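PDB 5D4N: nitrogen regulatory protein P-II from Thiomonas intermedia, which binds adenine nucleotides and bicarbonate as a carboxysome-associated PII-like protein (CPII) and probably regulates the activity of other proteins. Local coordinates for residues 100-103 with 104-107; 50-53 with 54-57. One frame throughout, in Å; residues are numbered along the deposited sequence.

Contact 1 (100-103 with 104-107); sequences VGRP and IKFR. With AMP (adenosine monophosphate), chain F; ACT (acetate ion), chain E.
Arg102 and Lys105 run side by side and point the same way, and each meets a different anion. Lys105 CD lies over the centre of one guanidinium face, 3.6 Å from Arg102 CZ; a kink in the lysine chain at chi3 (96°) lets its amine turn off toward the nucleotide, where NZ donates to AMP O3P at 2.6 Å. Arg102 NE gives acetate OXT a nearly straight bond (2.8 Å, 171°), reinforced weakly by the Arg102 N-H, while Gly101 N holds the other acetate oxygen, O, at 2.9 Å. A water accepts from Arg102 NH1 and, weakly, from Lys105 NZ. On the second subunit, NZ also reaches Gly91 O, and Arg102 NH1 and NH2 bond weakly to Phe86 O and Gly91 O. Two carbonyls of the turn underneath are satisfied within it: Lys105 N donates to Arg102 O at 2.9 Å, and Pro103 O takes Phe106 N from above the carbonyl plane and Arg107 N nearly head-on. Phe106 packs its CE2 on Val100 CB at 3.8 Å and turns a ring edge to AMP N6. The C-terminal loop thus lines the inter-subunit nucleotide pocket of a PII-like trimer, the neighbouring acetate consistent with a place for bicarbonate.

Contact 2 (50-53 with 54-57); sequences MYEG and HLMF. With ADP (adenosine-5'-diphosphate), chain D.
Glu52 O accepts the N-H of Leu55 at 3.1 Å, the shorter of two bonds that close the turn after strand 49-52; Gly53 O takes Met56 N at 3.2 Å. In both cases the donor stands well above the carbonyl plane, as in successive three-residue steps of a 3-10 turn. Glu52 and Leu55 lie alongside each other, CB of the glutamate 3.7 Å from CG of the leucine. Next to the leucine, the His54 ring is brought back by chi1 of 73°, which sets CG between the backbone N and the carbonyl carbon; Glu52 OE2 lies at the ring's edge, near its plane, 3.8 Å from His54 CE1. Carboxylate and imidazole are almost perpendicular (81°), and Leu55 CG sits over one ring face near its rim. Tyr51 points away from the turn: its OH hydrogen-bonds Ser90 OG and lies 2.9 Å from ADP O2B. A phenylalanine in place of Tyr51 would probably leave Ser90 OG without this partner and take the hydroxyl away from beside ADP O2B. With His54 NE2 and Glu52 OE2 4.5 Å apart, the carboxylate might favour a protonated ring, but the contacts seen within the turn are mainly backbone bonds and aliphatic packing.

Overall arrangement
Contacts 1 and 2 lie on opposite sides of the chain's centre, their own centres 36 Å apart and their nearest atoms about 28 Å apart, so they do not touch within one subunit. The trimer brings the two regions together. AMP beside contact 1 is also held by Ser47 and Gly91 of the second subunit, whereas ADP beside contact 2 is bonded by Ser47 and Gly91 of the same chain and by Lys105 of the third subunit. Both nucleotide pockets are therefore shared between subunits. At the ADP site Tyr51 lies on the side opposite the third subunit's lysine in origin, and the AMP pocket is built with the second subunit in what is probably the equivalent way.

Contact 1 (100-103 with 104-107)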
loop_
_atom_site.group_PDB
_atom_site.type_symbol
_atom_site.label_atom_id
_atom_site.label_comp_id
_atom_site.label_asym_id
_atom_site.label_seq_id
_atom_site.Cartn_x
_atom_site.Cartn_y
_atom_site.Cartn_z
ATOM N N VAL A 100 8.529 10.944 6.263
ATOM C CA VAL A 100 9.632 10.060 6.604
ATOM C C VAL A 100 10.487 10.753 7.650
ATOM O O VAL A 100 10.479 11.984 7.764
ATOM C CB VAL A 100 10.507 9.677 5.368
ATOM C CG1 VAL A 100 9.682 8.880 4.327
ATOM C CG2 VAL A 100 11.126 10.921 4.703
ATOM N N GLY A 101 11.293 9.965 8.335
ATOM C CA GLY A 101 12.204 10.565 9.310
ATOM C C GLY A 101 13.568 10.920 8.753
ATOM O O GLY A 101 14.268 11.744 9.358
ATOM N N ARG A 102 14.000 10.260 7.643
ATOM C CA ARG A 102 15.357 10.442 7.146
ATOM C C ARG A 102 15.402 10.830 5.660
ATOM O O ARG A 102 15.625 9.976 4.796
ATOM C CB ARG A 102 16.173 9.167 7.420
ATOM C CG ARG A 102 16.229 8.825 8.907
ATOM C CD ARG A 102 16.735 7.429 9.127
ATOM N NE ARG A 102 15.766 6.443 8.637
ATOM C CZ ARG A 102 15.969 5.134 8.701
ATOM N NH1 ARG A 102 17.099 4.651 9.226
ATOM N NH2 ARG A 102 15.070 4.294 8.205
ATOM N N PRO A 103 15.185 12.125 5.352
ATOM C CA PRO A 103 15.206 12.553 3.935
ATOM C C PRO A 103 16.442 12.113 3.167
ATOM O O PRO A 103 16.315 11.700 2.008
ATOM C CB PRO A 103 15.120 14.079 3.994
ATOM C CG PRO A 103 14.660 14.404 5.342
ATOM C CD PRO A 103 14.905 13.249 6.268
ATOM N N ILE A 104 17.607 12.076 3.838
ATOM C CA ILE A 104 18.864 11.667 3.189
ATOM C C ILE A 104 18.795 10.250 2.609
ATOM O O ILE A 104 19.437 9.961 1.603
ATOM C CB ILE A 104 20.043 11.864 4.188
ATOM C CG1 ILE A 104 20.251 13.369 4.569
ATOM C CG2 ILE A 104 21.339 11.197 3.744
ATOM C CD1 ILE A 104 19.883 14.542 3.455
ATOM N N LYS A 105 18.008 9.377 3.230
ATOM C CA LYS A 105 17.893 8.005 2.743
ATOM C C LYS A 105 17.164 7.913 1.408
ATOM O O LYS A 105 17.238 6.885 0.737
ATOM C CB LYS A 105 17.095 7.177 3.746
ATOM C CG LYS A 105 17.911 6.417 4.750
ATOM C CD LYS A 105 17.083 5.276 5.311
ATOM C CE LYS A 105 17.335 3.957 4.605
ATOM N NZ LYS A 105 17.161 2.820 5.518
ATOM N N PHE A 106 16.400 8.960 1.058
ATOM C CA PHE A 106 15.529 8.956 -0.111
ATOM C C PHE A 106 15.894 9.940 -1.210
ATOM O O PHE A 106 15.469 9.768 -2.348
ATOM C CB PHE A 106 14.086 9.251 0.343
ATOM C CG PHE A 106 13.607 8.284 1.406
ATOM C CD1 PHE A 106 13.179 7.004 1.061
ATOM C CD2 PHE A 106 13.691 8.613 2.760
ATOM C CE1 PHE A 106 12.823 6.083 2.043
ATOM C CE2 PHE A 106 13.323 7.694 3.747
ATOM C CZ PHE A 106 12.859 6.442 3.380
ATOM N N ARG A 107 16.636 11.009 -0.844
ATOM C CA ARG A 107 16.997 12.136 -1.721
ATOM C C ARG A 107 18.504 12.151 -1.838
ATOM O O ARG A 107 19.183 12.141 -0.814
ATOM C CB ARG A 107 16.510 13.453 -1.063
ATOM C CG ARG A 107 16.068 14.562 -2.014
ATOM C CD ARG A 107 15.490 15.797 -1.316
ATOM N NE ARG A 107 14.520 15.495 -0.253
ATOM C CZ ARG A 107 13.238 15.855 -0.264
ATOM N NH1 ARG A 107 12.735 16.523 -1.296
ATOM N NH2 ARG A 107 12.451 15.553 0.760
HETATM P P AMP F . 17.798 0.020 3.125
HETATM O O1P AMP F . 18.294 1.163 2.249
HETATM O O2P AMP F . 18.855 -1.068 3.176
HETATM O O3P AMP F . 17.302 0.446 4.463
HETATM O "O5'" AMP F . 16.585 -0.667 2.315
HETATM C "C5'" AMP F . 15.950 -1.846 2.859
HETATM C "C4'" AMP F . 14.648 -2.067 2.131
HETATM O "O4'" AMP F . 13.754 -0.973 2.390
HETATM C "C3'" AMP F . 14.771 -2.095 0.611
HETATM O "O3'" AMP F . 15.253 -3.344 0.135
HETATM C "C2'" AMP F . 13.323 -1.803 0.198
HETATM O "O2'" AMP F . 12.550 -2.988 0.346
HETATM C "C1'" AMP F . 12.920 -0.756 1.258
HETATM N N9 AMP F . 13.144 0.613 0.800
HETATM C C8 AMP F . 14.273 1.380 0.955
HETATM N N7 AMP F . 14.209 2.549 0.367
HETATM C C5 AMP F . 12.962 2.540 -0.241
HETATM C C6 AMP F . 12.287 3.486 -1.037
HETATM N N6 AMP F . 12.817 4.676 -1.378
HETATM N N1 AMP F . 11.036 3.174 -1.456
HETATM C C2 AMP F . 10.509 1.988 -1.117
HETATM N N3 AMP F . 11.066 1.000 -0.402
HETATM C C4 AMP F . 12.292 1.354 0.026
HETATM C C ACT E . 12.336 6.858 7.533
HETATM O O ACT E . 11.134 7.235 7.458
HETATM O OXT ACT E . 13.354 7.529 7.735
HETATM C CH3 ACT E . 12.558 5.461 7.316
HETATM O O HOH W 1 17.097 1.860 8.184
#

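Contact 2 (50-53 with 54-57)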
loop_
_atom_site.group_PDB
_atom_site.type_symbol
_atom_site.label_atom_id
_atom_site.label_comp_id
_atom_site.label_asym_id
_atom_site.label_seq_id
_atom_site.Cartn_x
_atom_site.Cartn_y
_atom_site.Cartn_z
ATOM N N MET A 50 -9.513 -9.744 -16.101
ATOM C CA MET A 50 -8.908 -10.143 -14.833
ATOM C C MET A 50 -7.483 -10.622 -15.011
ATOM O O MET A 50 -7.142 -11.229 -16.034
ATOM C CB MET A 50 -9.720 -11.253 -14.159
ATOM C CG MET A 50 -11.195 -10.881 -13.886
ATOM S SD MET A 50 -11.422 -9.487 -12.730
ATOM C CE MET A 50 -10.551 -10.099 -11.334
ATOM N N TYR A 51 -6.644 -10.307 -14.025
ATOM C CA TYR A 51 -5.279 -10.799 -13.933
ATOM C C TYR A 51 -5.273 -11.631 -12.656
ATOM O O TYR A 51 -5.599 -11.110 -11.587
ATOM C CB TYR A 51 -4.266 -9.646 -13.798
ATOM C CG TYR A 51 -4.056 -8.854 -15.069
ATOM C CD1 TYR A 51 -3.077 -9.219 -15.985
ATOM C CD2 TYR A 51 -4.868 -7.762 -15.377
ATOM C CE1 TYR A 51 -2.884 -8.498 -17.165
ATOM C CE2 TYR A 51 -4.673 -7.028 -16.548
ATOM C CZ TYR A 51 -3.688 -7.406 -17.442
ATOM O OH TYR A 51 -3.533 -6.731 -18.629
ATOM N N GLU A 52 -4.993 -12.931 -12.753
ATOM C CA GLU A 52 -4.936 -13.772 -11.563
ATOM C C GLU A 52 -3.524 -14.339 -11.465
ATOM O O GLU A 52 -3.159 -15.232 -12.256
ATOM C CB GLU A 52 -5.969 -14.905 -11.620
ATOM C CG GLU A 52 -7.404 -14.462 -11.836
ATOM C CD GLU A 52 -8.299 -14.851 -10.685
ATOM O OE1 GLU A 52 -8.314 -14.115 -9.672
ATOM O OE2 GLU A 52 -8.934 -15.927 -10.768
ATOM N N GLY A 53 -2.762 -13.825 -10.509
ATOM C CA GLY A 53 -1.366 -14.185 -10.309
ATOM C C GLY A 53 -1.116 -15.661 -10.118
ATOM O O GLY A 53 -0.205 -16.218 -10.742
ATOM N N HIS A 54 -1.975 -16.317 -9.312
ATOM C CA HIS A 54 -1.822 -17.731 -9.003
ATOM C C HIS A 54 -2.010 -18.642 -10.226
ATOM O O HIS A 54 -1.542 -19.778 -10.191
ATOM C CB HIS A 54 -2.722 -18.129 -7.826
ATOM C CG HIS A 54 -4.174 -18.203 -8.184
ATOM N ND1 HIS A 54 -4.905 -17.065 -8.472
ATOM C CD2 HIS A 54 -4.985 -19.284 -8.281
ATOM C CE1 HIS A 54 -6.134 -17.482 -8.732
ATOM N NE2 HIS A 54 -6.228 -18.811 -8.646
ATOM N N LEU A 55 -2.648 -18.125 -11.318
ATOM C CA LEU A 55 -2.882 -18.897 -12.548
ATOM C C LEU A 55 -1.714 -18.915 -13.530
ATOM O O LEU A 55 -1.788 -19.672 -14.514
ATOM C CB LEU A 55 -4.177 -18.446 -13.296
ATOM C CG LEU A 55 -5.511 -18.491 -12.510
ATOM C CD1 LEU A 55 -6.689 -18.148 -13.407
ATOM C CD2 LEU A 55 -5.741 -19.864 -11.889
ATOM N N MET A 56 -0.708 -18.029 -13.307
ATOM C CA MET A 56 0.430 -17.893 -14.224
ATOM C C MET A 56 1.406 -19.040 -14.126
ATOM O O MET A 56 1.763 -19.444 -13.019
ATOM C CB MET A 56 1.141 -16.560 -13.978
ATOM C CG MET A 56 0.183 -15.369 -13.964
ATOM S SD MET A 56 -0.831 -15.201 -15.464
ATOM C CE MET A 56 0.390 -14.631 -16.605
ATOM N N PHE A 57 1.857 -19.552 -15.276
ATOM C CA PHE A 57 2.843 -20.657 -15.318
ATOM C C PHE A 57 4.229 -20.178 -14.883
ATOM O O PHE A 57 4.973 -20.935 -14.265
ATOM C CB PHE A 57 2.838 -21.381 -16.653
ATOM C CG PHE A 57 1.612 -22.262 -16.784
ATOM C CD1 PHE A 57 0.382 -21.720 -17.152
ATOM C CD2 PHE A 57 1.654 -23.595 -16.400
ATOM C CE1 PHE A 57 -0.755 -22.513 -17.228
ATOM C CE2 PHE A 57 0.507 -24.396 -16.471
ATOM C CZ PHE A 57 -0.693 -23.844 -16.881
HETATM P PB ADP D . -6.378 -4.087 -18.797
HETATM O O1B ADP D . -7.045 -3.057 -19.532
HETATM O O2B ADP D . -5.315 -4.716 -19.652
HETATM O O3B ADP D . -7.359 -5.165 -18.394
HETATM P PA ADP D . -5.747 -2.063 -16.665
HETATM O O1A ADP D . -4.660 -1.131 -17.067
HETATM O O2A ADP D . -7.120 -1.357 -16.723
HETATM O O3A ADP D . -5.704 -3.432 -17.497
HETATM O "O5'" ADP D . -5.493 -2.519 -15.162
HETATM C "C5'" ADP D . -4.350 -3.340 -14.869
HETATM C "C4'" ADP D . -4.277 -3.583 -13.383
HETATM O "O4'" ADP D . -4.150 -2.323 -12.697
HETATM C "C3'" ADP D . -5.537 -4.199 -12.792
HETATM O "O3'" ADP D . -5.588 -5.610 -12.985
HETATM C "C2'" ADP D . -5.384 -3.818 -11.319
HETATM O "O2'" ADP D . -4.418 -4.655 -10.717
HETATM C "C1'" ADP D . -4.795 -2.407 -11.428
HETATM N N9 ADP D . -5.829 -1.378 -11.356
HETATM C C8 ADP D . -6.535 -0.820 -12.391
HETATM N N7 ADP D . -7.491 -0.008 -12.010
HETATM C C5 ADP D . -7.403 -0.022 -10.626
HETATM C C6 ADP D . -8.115 0.668 -9.622
HETATM N N6 ADP D . -9.162 1.471 -9.875
HETATM N N1 ADP D . -7.719 0.491 -8.339
HETATM C C2 ADP D . -6.708 -0.347 -8.083
HETATM N N3 ADP D . -5.987 -1.074 -8.944
HETATM C C4 ADP D . -6.378 -0.853 -10.208
#